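Local coordinates for protein NADPH-ferredoxin reductase FprA (PDB 1LQT) that transfers electrons between NADPH and ferredoxin through a bound FAD, and may supply electrons to P450 systems, at residues Thr44-Val49 against Lys65-Thr70; Asp161-Leu166 against Arg265-Arg270; Gly331-Asp336 against Thr340-Gly345. All blocks are in the same frame, centred on the assembly; numbering follows the deposited sequence.

Interaction 1: residues Thr44-Val49 against Lys65-Thr70; sequences TPWGLV and KQFEKT. With FAD (flavin-adenine dinucleotide), chain H.
The indole of W46 has the ring of P45 on one face, with CG 3.5 Å above the plane and set toward the rim, while its edge is met by E68, whose OE2 lies in the ring plane 3.5 Å from W46 CZ2. Ring and carboxylate planes stand at 90°. E68 gets there because its chain is extended beyond CG, which would probably let the acid's charge favour the weakly positive C-H edge of the indole. F67 meets the indole obliquely, W46 CD1 lying 3.7 Å from F67 CD2 near the plane of the phenyl ring, with the two planes at 57°. V49 touches the same phenyl edge through CG2, 4.1 Å from F67 CE2. Helix 64-71 thus packs on the turn leading into helix 48-51, in the FAD-binding part of the reductase, and F67 also stacks on F16 of helix 13-28. G47 sits at the N-cap of helix 48-51; its positive phi suits glycine, and G47 CA lies 3.2 Å from FAD O3B, so the ribose packs directly against the backbone. The next amide, L48 N, donates an almost straight bond of 3.0 Å to the phosphate oxygen O2A of FAD (172°).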
loop_
_atom_site.group_PDB
_atom_site.type_symbol
_atom_site.label_atom_id
_atom_site.label_comp_id
_atom_site.label_asym_id
_atom_site.label_seq_id
_atom_site.Cartn_x
_atom_site.Cartn_y
_atom_site.Cartn_z
ATOM N N THR A 44 -1.180 -2.402 -15.253
ATOM C CA THR A 44 -1.233 -0.983 -14.972
ATOM C C THR A 44 -0.084 -0.576 -14.059
ATOM O O THR A 44 0.212 -1.307 -13.124
ATOM C CB THR A 44 -2.561 -0.633 -14.284
ATOM O OG1 THR A 44 -2.654 -1.366 -13.044
ATOM C CG2 THR A 44 -3.773 -1.036 -15.105
ATOM N N PRO A 45 0.499 0.595 -14.293
ATOM C CA PRO A 45 1.569 1.112 -13.440
ATOM C C PRO A 45 1.007 1.808 -12.213
ATOM O O PRO A 45 -0.207 1.933 -12.017
ATOM C CB PRO A 45 2.264 2.117 -14.360
ATOM C CG PRO A 45 1.094 2.702 -15.149
ATOM C CD PRO A 45 0.209 1.518 -15.403
ATOM N N TRP A 46 1.949 2.252 -11.382
ATOM C CA TRP A 46 1.758 3.203 -10.283
ATOM C C TRP A 46 1.605 2.578 -8.901
ATOM O O TRP A 46 1.565 3.283 -7.906
ATOM C CB TRP A 46 0.686 4.268 -10.548
ATOM C CG TRP A 46 0.878 5.016 -11.868
ATOM C CD1 TRP A 46 2.046 5.151 -12.618
ATOM C CD2 TRP A 46 -0.114 5.746 -12.559
ATOM N NE1 TRP A 46 1.795 5.881 -13.741
ATOM C CE2 TRP A 46 0.471 6.240 -13.746
ATOM C CE3 TRP A 46 -1.463 6.011 -12.326
ATOM C CZ2 TRP A 46 -0.247 7.022 -14.667
ATOM C CZ3 TRP A 46 -2.160 6.778 -13.230
ATOM C CH2 TRP A 46 -1.562 7.250 -14.397
ATOM N N GLY A 47 1.543 1.262 -8.831
ATOM C CA GLY A 47 1.509 0.579 -7.558
ATOM C C GLY A 47 0.377 1.075 -6.703
ATOM O O GLY A 47 -0.765 1.218 -7.142
ATOM N N LEU A 48 0.669 1.317 -5.437
ATOM C CA LEU A 48 -0.347 1.732 -4.461
ATOM C C LEU A 48 -0.871 3.128 -4.756
ATOM O O LEU A 48 -1.924 3.489 -4.228
ATOM C CB LEU A 48 0.187 1.649 -3.045
ATOM C CG LEU A 48 0.388 0.241 -2.485
ATOM C CD1 LEU A 48 1.144 0.332 -1.174
ATOM C CD2 LEU A 48 -0.938 -0.468 -2.274
ATOM N N VAL A 49 -0.214 3.934 -5.593
ATOM C CA VAL A 49 -0.832 5.212 -5.940
ATOM C C VAL A 49 -2.189 4.931 -6.610
ATOM O O VAL A 49 -3.151 5.663 -6.395
ATOM C CB VAL A 49 0.088 6.072 -6.808
ATOM C CG1 VAL A 49 -0.614 7.269 -7.408
ATOM C CG2 VAL A 49 1.299 6.507 -6.021
ATOM N N LYS A 65 1.269 12.089 -12.516
ATOM C CA LYS A 65 1.690 12.900 -13.643
ATOM C C LYS A 65 3.195 12.950 -13.750
ATOM O O LYS A 65 3.757 12.966 -14.830
ATOM C CB LYS A 65 1.157 14.316 -13.486
ATOM C CG LYS A 65 -0.290 14.471 -13.743
ATOM C CD LYS A 65 -0.556 14.550 -15.227
ATOM C CE LYS A 65 -1.931 15.040 -15.524
ATOM N NZ LYS A 65 -2.074 15.185 -16.982
ATOM N N GLN A 66 3.871 13.022 -12.605
ATOM C CA GLN A 66 5.329 13.007 -12.558
ATOM C C GLN A 66 5.861 11.700 -13.140
ATOM O O GLN A 66 6.857 11.683 -13.857
ATOM C CB GLN A 66 5.834 13.128 -11.109
ATOM C CG GLN A 66 5.758 14.436 -10.485
ATOM C CD GLN A 66 6.512 14.475 -9.137
ATOM O OE1 GLN A 66 7.452 13.663 -8.861
ATOM N NE2 GLN A 66 6.101 15.404 -8.296
ATOM N N PHE A 67 5.222 10.592 -12.766
ATOM C CA PHE A 67 5.621 9.301 -13.265
ATOM C C PHE A 67 5.443 9.246 -14.781
ATOM O O PHE A 67 6.277 8.699 -15.486
ATOM C CB PHE A 67 4.822 8.164 -12.589
ATOM C CG PHE A 67 4.873 8.158 -11.057
ATOM C CD1 PHE A 67 5.828 8.864 -10.344
ATOM C CD2 PHE A 67 3.917 7.459 -10.359
ATOM C CE1 PHE A 67 5.849 8.808 -8.971
ATOM C CE2 PHE A 67 3.932 7.417 -8.964
ATOM C CZ PHE A 67 4.880 8.090 -8.296
ATOM N N GLU A 68 4.358 9.821 -15.267
ATOM C CA GLU A 68 4.089 9.840 -16.712
ATOM C C GLU A 68 5.157 10.644 -17.444
ATOM O O GLU A 68 5.591 10.262 -18.516
ATOM C CB GLU A 68 2.710 10.413 -16.993
ATOM C CG GLU A 68 1.602 9.464 -16.549
ATOM C CD GLU A 68 0.215 10.043 -16.707
ATOM O OE1 GLU A 68 -0.011 11.158 -16.209
ATOM O OE2 GLU A 68 -0.631 9.371 -17.269
ATOM N N LYS A 69 5.581 11.748 -16.858
ATOM C CA LYS A 69 6.622 12.546 -17.470
ATOM C C LYS A 69 7.925 11.755 -17.548
ATOM O O LYS A 69 8.594 11.780 -18.568
ATOM C CB LYS A 69 6.810 13.843 -16.690
ATOM C CG LYS A 69 7.780 14.825 -17.333
ATOM C CD LYS A 69 7.805 16.165 -16.617
ATOM C CE LYS A 69 9.025 16.971 -17.011
ATOM N NZ LYS A 69 9.062 17.131 -18.482
ATOM N N THR A 70 8.271 11.006 -16.501
ATOM C CA THR A 70 9.452 10.166 -16.560
ATOM C C THR A 70 9.303 9.131 -17.680
ATOM O O THR A 70 10.229 8.880 -18.443
ATOM C CB THR A 70 9.653 9.498 -15.210
ATOM O OG1 THR A 70 9.998 10.504 -14.257
ATOM C CG2 THR A 70 10.786 8.463 -15.240
HETATM P PA FAD H . 4.117 -0.038 -4.228
HETATM O O1A FAD H . 3.386 -1.111 -3.527
HETATM O O2A FAD H . 3.467 1.277 -4.456
HETATM O O5B FAD H . 4.564 -0.576 -5.666
HETATM C C5B FAD H . 5.066 -1.911 -5.806
HETATM C C4B FAD H . 4.841 -2.306 -7.260
HETATM O O4B FAD H . 5.589 -3.498 -7.490
HETATM C C3B FAD H . 3.380 -2.622 -7.604
HETATM O O3B FAD H . 2.960 -1.982 -8.788
HETATM C C2B FAD H . 3.382 -4.123 -7.716
HETATM O O2B FAD H . 2.366 -4.681 -8.517
HETATM C C1B FAD H . 4.795 -4.390 -8.249
HETATM N N9A FAD H . 5.289 -5.741 -8.024
HETATM C C8A FAD H . 5.255 -6.431 -6.842
HETATM N N7A FAD H . 5.800 -7.636 -6.954
HETATM C C5A FAD H . 6.169 -7.736 -8.281
HETATM C C6A FAD H . 6.776 -8.771 -8.996
HETATM N N6A FAD H . 7.166 -9.915 -8.456
HETATM N N1A FAD H . 7.021 -8.545 -10.316
HETATM C C2A FAD H . 6.678 -7.350 -10.869
HETATM N N3A FAD H . 6.100 -6.317 -10.242
HETATM C C4A FAD H . 5.866 -6.559 -8.948
HETATM N N1 FAD H . 0.794 7.616 0.806
HETATM C C2 FAD H . 0.464 8.930 0.659
HETATM O O2 FAD H . 1.321 9.780 0.510
HETATM N N3 FAD H . -0.872 9.293 0.710
HETATM C C4 FAD H . -1.902 8.404 0.813
HETATM O O4 FAD H . -3.091 8.794 0.814
HETATM C C4X FAD H . -1.558 7.051 0.911
HETATM N N5 FAD H . -2.537 6.086 0.995
HETATM C C5X FAD H . -2.184 4.769 1.130
HETATM C C6 FAD H . -3.157 3.806 1.244
HETATM C C7 FAD H . -2.853 2.473 1.458
HETATM C C7M FAD H . -3.951 1.451 1.558
HETATM C C8 FAD H . -1.504 2.105 1.525
HETATM C C8M FAD H . -1.113 0.675 1.780
HETATM C C9 FAD H . -0.503 3.065 1.389
HETATM C C9A FAD H . -0.824 4.401 1.191
HETATM N N10 FAD H . 0.163 5.385 1.075
HETATM C C10 FAD H . -0.198 6.700 0.911
HETATM C "C1'" FAD H . 1.616 5.046 1.074
HETATM C "C2'" FAD H . 2.115 4.737 -0.336
HETATM O "O2'" FAD H . 1.194 3.869 -0.948
HETATM C "C3'" FAD H . 3.505 4.075 -0.260
HETATM O "O3'" FAD H . 4.454 4.958 0.330
HETATM C "C4'" FAD H . 4.138 3.727 -1.607
HETATM O "O4'" FAD H . 3.155 3.328 -2.559
HETATM C "C5'" FAD H . 5.179 2.620 -1.438
HETATM O "O5'" FAD H . 5.841 2.534 -2.706
HETATM P P FAD H . 6.603 1.248 -3.239
HETATM O O1P FAD H . 7.126 1.665 -4.559
HETATM O O2P FAD H . 7.572 0.688 -2.249
HETATM O O3P FAD H . 5.501 0.118 -3.400
#

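Interaction 2: residues Asp161-Leu166 against Arg265-Arg270; sequences DVARIL and RRMVFR. With ODP (4-oxo-nicotinamide-adenine dinucleotide phosphate), chain I.
D161 OD1 is gripped by both terminal nitrogens of R164, NH1 and NH2 each standing 2.9 Å from it. This end-on salt bridge lies within one turn of helix 157-167, which follows what is probably a Rossmann-type glycine-rich turn, consistent with the NADP site there, and packs on the parallel sheet of the NADP-binding part of the fold. The oxygen lies in the guanidinium plane, but its own two approaches differ: NH1 meets the anti lone pair of OD1, whereas NH2 comes from above the carboxylate plane, 58° out of it, and both bonds are bent. A second acid, D56, takes R164 NE in a further salt bridge, so NE and the two terminal nitrogens all have acid partners, which restricts the rotation of the guanidinium. The carboxylate also borders the dinucleotide, D161 OD1 lying 3.5 Å from the 4-oxo oxygen O99 of ODP.

On the face turned to the sheet the helix presents A163, small enough to let strand 265-270 come close; its neighbours V194 and I196 belong to strand 193-197. M267 points toward the helix and reaches it as a flexible, unbranched chain, with CG anti to the backbone N (chi1 -172°) and a bend at chi3 that turns the methyl group onto the helix. There M267 CE lies 3.7 Å from A163 CB, with M267 SD 4.0 Å from the same carbon.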
loop_
_atom_site.group_PDB
_atom_site.type_symbol
_atom_site.label_atom_id
_atom_site.label_comp_id
_atom_site.label_asym_id
_atom_site.label_seq_id
_atom_site.Cartn_x
_atom_site.Cartn_y
_atom_site.Cartn_z
ATOM N N ASP A 161 -8.838 4.627 6.369
ATOM C CA ASP A 161 -9.356 4.444 5.020
ATOM C C ASP A 161 -10.449 3.370 5.022
ATOM O O ASP A 161 -11.516 3.547 4.437
ATOM C CB ASP A 161 -8.261 4.008 4.052
ATOM C CG ASP A 161 -7.311 5.103 3.606
ATOM O OD1 ASP A 161 -7.497 6.267 3.961
ATOM O OD2 ASP A 161 -6.375 4.788 2.835
ATOM N N VAL A 162 -10.183 2.233 5.667
ATOM C CA VAL A 162 -11.154 1.154 5.687
ATOM C C VAL A 162 -12.456 1.628 6.302
ATOM O O VAL A 162 -13.542 1.398 5.773
ATOM C CB VAL A 162 -10.597 -0.043 6.437
ATOM C CG1 VAL A 162 -11.634 -1.094 6.694
ATOM C CG2 VAL A 162 -9.409 -0.658 5.689
ATOM N N ALA A 163 -12.355 2.308 7.434
ATOM C CA ALA A 163 -13.545 2.751 8.140
ATOM C C ALA A 163 -14.323 3.774 7.300
ATOM O O ALA A 163 -15.541 3.737 7.240
ATOM C CB ALA A 163 -13.153 3.329 9.460
ATOM N N ARG A 164 -13.609 4.685 6.648
ATOM C CA ARG A 164 -14.268 5.663 5.771
ATOM C C ARG A 164 -15.023 4.998 4.651
ATOM O O ARG A 164 -16.145 5.377 4.340
ATOM C CB ARG A 164 -13.297 6.636 5.135
ATOM C CG ARG A 164 -12.717 7.668 6.028
ATOM C CD ARG A 164 -12.224 8.970 5.289
ATOM N NE ARG A 164 -11.522 8.600 4.070
ATOM C CZ ARG A 164 -10.340 7.981 4.056
ATOM N NH1 ARG A 164 -9.613 7.866 5.147
ATOM N NH2 ARG A 164 -9.919 7.512 2.896
ATOM N N ILE A 165 -14.391 4.051 3.985
ATOM C CA ILE A 165 -15.077 3.420 2.871
ATOM C C ILE A 165 -16.297 2.648 3.330
ATOM O O ILE A 165 -17.334 2.659 2.666
ATOM C CB ILE A 165 -14.084 2.580 2.051
ATOM C CG1 ILE A 165 -12.983 3.490 1.440
ATOM C CG2 ILE A 165 -14.805 1.762 1.039
ATOM C CD1 ILE A 165 -13.442 4.641 0.647
ATOM N N LEU A 166 -16.228 2.041 4.510
ATOM C CA LEU A 166 -17.374 1.304 5.035
ATOM C C LEU A 166 -18.556 2.180 5.426
ATOM O O LEU A 166 -19.686 1.708 5.427
ATOM C CB LEU A 166 -16.950 0.459 6.244
ATOM C CG LEU A 166 -16.054 -0.748 5.935
ATOM C CD1 LEU A 166 -15.534 -1.318 7.256
ATOM C CD2 LEU A 166 -16.794 -1.818 5.148
ATOM N N ARG A 265 -24.851 6.814 11.598
ATOM C CA ARG A 265 -23.843 5.777 11.541
ATOM C C ARG A 265 -22.697 6.218 12.459
ATOM O O ARG A 265 -22.530 7.402 12.700
ATOM C CB ARG A 265 -23.391 5.532 10.106
ATOM C CG ARG A 265 -24.530 5.052 9.179
ATOM C CD ARG A 265 -24.043 4.864 7.706
ATOM N NE ARG A 265 -23.643 6.175 7.202
ATOM C CZ ARG A 265 -23.236 6.506 5.978
ATOM N NH1 ARG A 265 -23.101 5.567 5.026
ATOM N NH2 ARG A 265 -22.939 7.804 5.721
ATOM N N ARG A 266 -21.943 5.253 12.984
ATOM C CA ARG A 266 -20.941 5.541 14.018
ATOM C C ARG A 266 -19.564 4.980 13.649
ATOM O O ARG A 266 -19.466 3.829 13.282
ATOM C CB ARG A 266 -21.363 4.905 15.351
ATOM C CG ARG A 266 -22.590 5.528 15.995
ATOM C CD ARG A 266 -23.254 4.617 17.040
ATOM N NE ARG A 266 -22.367 4.143 18.106
ATOM C CZ ARG A 266 -22.167 4.735 19.273
ATOM N NH1 ARG A 266 -22.736 5.890 19.527
ATOM N NH2 ARG A 266 -21.383 4.160 20.178
ATOM N N MET A 267 -18.535 5.800 13.851
ATOM C CA MET A 267 -17.153 5.381 13.776
ATOM C C MET A 267 -16.596 5.535 15.176
ATOM O O MET A 267 -16.380 6.647 15.624
ATOM C CB MET A 267 -16.378 6.233 12.785
ATOM C CG MET A 267 -14.989 5.696 12.542
ATOM S SD MET A 267 -14.001 6.743 11.453
ATOM C CE MET A 267 -14.896 6.606 9.909
ATOM N N VAL A 268 -16.384 4.416 15.860
ATOM C CA VAL A 268 -16.014 4.399 17.272
ATOM C C VAL A 268 -14.537 4.067 17.419
ATOM O O VAL A 268 -14.053 3.113 16.807
ATOM C CB VAL A 268 -16.831 3.302 18.014
ATOM C CG1 VAL A 268 -16.455 3.244 19.476
ATOM C CG2 VAL A 268 -18.320 3.503 17.854
ATOM N N PHE A 269 -13.823 4.836 18.234
ATOM C CA PHE A 269 -12.419 4.551 18.536
ATOM C C PHE A 269 -12.302 3.962 19.932
ATOM O O PHE A 269 -12.709 4.566 20.904
ATOM C CB PHE A 269 -11.563 5.812 18.474
ATOM C CG PHE A 269 -11.344 6.338 17.068
ATOM C CD1 PHE A 269 -12.316 7.068 16.435
ATOM C CD2 PHE A 269 -10.176 6.087 16.403
ATOM C CE1 PHE A 269 -12.125 7.552 15.158
ATOM C CE2 PHE A 269 -9.969 6.559 15.131
ATOM C CZ PHE A 269 -10.944 7.281 14.501
ATOM N N ARG A 270 -11.688 2.780 19.990
ATOM C CA ARG A 270 -11.348 2.099 21.244
ATOM C C ARG A 270 -9.836 1.904 21.271
ATOM O O ARG A 270 -9.278 1.365 20.335
ATOM C CB ARG A 270 -12.018 0.736 21.286
ATOM C CG ARG A 270 -13.510 0.784 21.536
ATOM C CD ARG A 270 -13.902 0.960 22.976
ATOM N NE ARG A 270 -13.378 -0.078 23.854
ATOM C CZ ARG A 270 -13.901 -1.291 24.066
ATOM N NH1 ARG A 270 -15.024 -1.694 23.504
ATOM N NH2 ARG A 270 -13.311 -2.096 24.916
HETATM O O1X ODP I . 1.086 -0.703 18.555
HETATM P P2B ODP I . 1.484 -0.405 17.142
HETATM O O2X ODP I . 1.940 1.021 16.915
HETATM O O3X ODP I . 2.483 -1.403 16.580
HETATM O O2B ODP I . 0.100 -0.593 16.335
HETATM C C2B ODP I . 0.054 -0.787 14.925
HETATM C C3B ODP I . -0.410 0.409 14.126
HETATM O O3B ODP I . -1.464 1.074 14.806
HETATM C C1B ODP I . -0.993 -1.790 14.605
HETATM N N9A ODP I . -0.705 -3.166 14.922
HETATM C C8A ODP I . 0.336 -3.944 14.481
HETATM N N7A ODP I . 0.247 -5.184 14.925
HETATM C C5A ODP I . -0.897 -5.239 15.686
HETATM C C4A ODP I . -1.484 -3.972 15.690
HETATM N N3A ODP I . -2.640 -3.650 16.323
HETATM C C2A ODP I . -3.197 -4.673 16.995
HETATM N N1A ODP I . -2.702 -5.941 17.037
HETATM C C6A ODP I . -1.541 -6.238 16.379
HETATM N N6A ODP I . -1.136 -7.515 16.398
HETATM O O4B ODP I . -1.153 -1.655 13.205
HETATM C C4B ODP I . -0.989 -0.266 12.881
HETATM C C5B ODP I . -0.108 -0.144 11.673
HETATM O O5B ODP I . -0.114 1.207 11.272
HETATM P PA ODP I . 0.930 1.699 10.170
HETATM O O1A ODP I . 0.772 3.145 10.028
HETATM O O2A ODP I . 2.282 1.171 10.443
HETATM O O3 ODP I . 0.442 0.909 8.871
HETATM P PN ODP I . -0.764 1.168 7.807
HETATM O O1N ODP I . -1.961 1.715 8.481
HETATM O O2N ODP I . -0.836 -0.105 7.061
HETATM O O5D ODP I . -0.194 2.324 6.899
HETATM C C5D ODP I . 0.983 2.060 6.093
HETATM C C4D ODP I . 1.605 3.386 5.708
HETATM O O4D ODP I . 0.862 4.050 4.693
HETATM C C1D ODP I . 0.553 5.376 5.128
HETATM C C2D ODP I . 0.641 5.324 6.595
HETATM O O2D ODP I . 0.639 6.548 7.236
HETATM C C3D ODP I . 1.719 4.347 6.884
HETATM O O3D ODP I . 2.954 5.031 6.853
HETATM N N1N ODP I . -0.606 5.895 4.491
HETATM C C2N ODP I . -0.732 7.301 4.418
HETATM C C3N ODP I . -1.961 7.824 4.194
HETATM C C7N ODP I . -1.978 9.359 4.179
HETATM N N7N ODP I . -3.150 9.906 3.982
HETATM O O7N ODP I . -0.898 9.959 4.373
HETATM C C4N ODP I . -3.131 7.060 4.063
HETATM O O99 ODP I . -4.291 7.553 3.919
HETATM C C5N ODP I . -2.973 5.603 4.168
HETATM C C6N ODP I . -1.695 5.049 4.402
HETATM O O HOH W 1 -22.652 2.234 5.978
#

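Interaction 3: residues Gly331-Asp336 against Thr340-Gly345; sequences GLPFDD and TIPNVG
The backbones of 331-336 and 340-345 draw together where F334 and I341 bring their CA atoms to 4.5 Å, and beside them D335 N donates to T340 O over 2.8 Å, with an N-H...O angle of 165° and the donor nearly in line with the carbonyl. The chain thereby doubles back on itself in an irregular loop between strands 324-325 and 343-344. The F334 ring borders the same carbonyl, F334 CD1 being 3.6 Å from T340 O; chi1 of -164° sets CG anti to the backbone N and leaves the ring beside T340. I341, the buried residue of the contact, touches two residues with its branches: CG1 and CG2 both rest against P333 O, 3.6 Å away, while I341 CD1 reaches out to L332 CD1 at 4.0 Å; beyond them, V356 and I348 pack on I341. The two prolines pair as compact rings, P333 CB lying 3.9 Å from P342 CG, and P342 CD approaches F334 N at 3.7 Å. Proline suits both places, since it fills space without a backbone N-H to satisfy. N343 ND2 turns back to donate to I341 O (3.0 Å), and S338 in the intervening bend bonds D335 OD2 and T340 OG1. With one backbone bond bridging the segments and the rest van der Waals contact, the fit of largely apolar side chains probably sets the loop's shape more than strand pairing.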
loop_
_atom_site.group_PDB
_atom_site.type_symbol
_atom_site.label_atom_id
_atom_site.label_comp_id
_atom_site.label_asym_id
_atom_site.label_seq_id
_atom_site.Cartn_x
_atom_site.Cartn_y
_atom_site.Cartn_z
ATOM N N GLY A 331 14.756 -16.433 -5.619
ATOM C CA GLY A 331 16.100 -16.031 -6.044
ATOM C C GLY A 331 16.752 -14.898 -5.286
ATOM O O GLY A 331 17.900 -14.512 -5.559
ATOM N N LEU A 332 15.991 -14.273 -4.378
ATOM C CA LEU A 332 16.533 -13.178 -3.600
ATOM C C LEU A 332 16.406 -13.551 -2.125
ATOM O O LEU A 332 15.467 -14.250 -1.744
ATOM C CB LEU A 332 15.733 -11.909 -3.874
ATOM C CG LEU A 332 15.737 -11.350 -5.299
ATOM C CD1 LEU A 332 14.897 -10.073 -5.364
ATOM C CD2 LEU A 332 17.151 -11.082 -5.772
ATOM N N PRO A 333 17.288 -13.018 -1.295
ATOM C CA PRO A 333 17.167 -13.233 0.149
ATOM C C PRO A 333 15.974 -12.483 0.726
ATOM O O PRO A 333 15.396 -11.611 0.078
ATOM C CB PRO A 333 18.487 -12.690 0.722
ATOM C CG PRO A 333 18.878 -11.648 -0.275
ATOM C CD PRO A 333 18.459 -12.185 -1.620
ATOM N N PHE A 334 15.631 -12.849 1.949
ATOM C CA PHE A 334 14.453 -12.294 2.601
ATOM C C PHE A 334 14.582 -12.477 4.092
ATOM O O PHE A 334 15.154 -13.447 4.566
ATOM C CB PHE A 334 13.233 -13.044 2.103
ATOM C CG PHE A 334 11.905 -12.358 2.380
ATOM C CD1 PHE A 334 11.528 -11.222 1.685
ATOM C CD2 PHE A 334 11.018 -12.880 3.304
ATOM C CE1 PHE A 334 10.297 -10.618 1.925
ATOM C CE2 PHE A 334 9.769 -12.296 3.510
ATOM C CZ PHE A 334 9.436 -11.178 2.815
ATOM N N ASP A 335 14.075 -11.493 4.812
ATOM C CA ASP A 335 13.983 -11.540 6.251
ATOM C C ASP A 335 12.522 -11.796 6.600
ATOM O O ASP A 335 11.686 -10.914 6.488
ATOM C CB ASP A 335 14.464 -10.263 6.892
ATOM C CG ASP A 335 14.319 -10.289 8.395
ATOM O OD1 ASP A 335 14.970 -11.134 9.042
ATOM O OD2 ASP A 335 13.564 -9.472 8.963
ATOM N N ASP A 336 12.207 -13.010 7.021
ATOM C CA ASP A 336 10.844 -13.387 7.328
ATOM C C ASP A 336 10.202 -12.471 8.336
ATOM O O ASP A 336 9.060 -12.065 8.189
ATOM C CB ASP A 336 10.839 -14.821 7.876
ATOM C CG ASP A 336 9.487 -15.295 8.265
ATOM O OD1 ASP A 336 8.620 -15.316 7.373
ATOM O OD2 ASP A 336 9.201 -15.694 9.418
ATOM N N THR A 340 11.130 -7.885 4.675
ATOM C CA THR A 340 11.968 -7.066 3.816
ATOM C C THR A 340 13.107 -7.890 3.248
ATOM O O THR A 340 13.423 -8.945 3.739
ATOM C CB THR A 340 12.520 -5.829 4.525
ATOM O OG1 THR A 340 13.431 -6.217 5.555
ATOM C CG2 THR A 340 11.446 -4.984 5.153
ATOM N N ILE A 341 13.712 -7.365 2.196
ATOM C CA ILE A 341 14.925 -7.926 1.620
ATOM C C ILE A 341 16.154 -7.288 2.282
ATOM O O ILE A 341 16.300 -6.090 2.299
ATOM C CB ILE A 341 14.944 -7.692 0.095
ATOM C CG1 ILE A 341 13.811 -8.469 -0.569
ATOM C CG2 ILE A 341 16.289 -8.127 -0.468
ATOM C CD1 ILE A 341 13.653 -8.200 -2.058
ATOM N N PRO A 342 17.036 -8.087 2.871
ATOM C CA PRO A 342 18.186 -7.520 3.574
ATOM C C PRO A 342 19.115 -6.841 2.582
ATOM O O PRO A 342 19.314 -7.355 1.461
ATOM C CB PRO A 342 18.853 -8.716 4.223
ATOM C CG PRO A 342 18.532 -9.822 3.323
ATOM C CD PRO A 342 17.038 -9.540 2.888
ATOM N N ASN A 343 19.610 -5.687 2.980
ATOM C CA ASN A 343 20.418 -4.856 2.076
ATOM C C ASN A 343 21.340 -3.904 2.875
ATOM O O ASN A 343 21.250 -3.898 4.081
ATOM C CB ASN A 343 19.461 -4.066 1.179
ATOM C CG ASN A 343 18.716 -3.026 1.959
ATOM O OD1 ASN A 343 19.114 -1.854 1.958
ATOM N ND2 ASN A 343 17.580 -3.423 2.582
ATOM N N VAL A 344 22.221 -3.153 2.204
ATOM C CA VAL A 344 23.111 -2.147 2.808
ATOM C C VAL A 344 23.136 -0.978 1.848
ATOM O O VAL A 344 23.604 -1.116 0.735
ATOM C CB VAL A 344 24.568 -2.680 2.991
ATOM C CG1 VAL A 344 25.472 -1.612 3.579
ATOM C CG2 VAL A 344 24.602 -3.911 3.834
ATOM N N GLY A 345 22.579 0.141 2.268
ATOM C CA GLY A 345 22.520 1.291 1.384
ATOM C C GLY A 345 21.740 1.021 0.101
ATOM O O GLY A 345 21.935 1.666 -0.929
#

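How the interactions relate
From the N terminus, interaction 1 comes first and closes a short loop of 15 residues, bringing helix 64-71 back to the turn before helix 48-51, on the FAD-binding side. Interaction 2 spans 98 residues, joining helix 157-167 to strand 265-270 of the parallel sheet in the NADP-binding part. Interaction 3 is the most local, closing a short irregular loop with three residues between its segments, before strand 343-344. The three follow in series, so none nests in or crosses another. Interactions 1 and 2 approach to about 8 Å between nearest atoms, and each borders a bound dinucleotide; interactions 2 and 3 lie on opposite sides of the chain's centre, their centres about 36 Å apart.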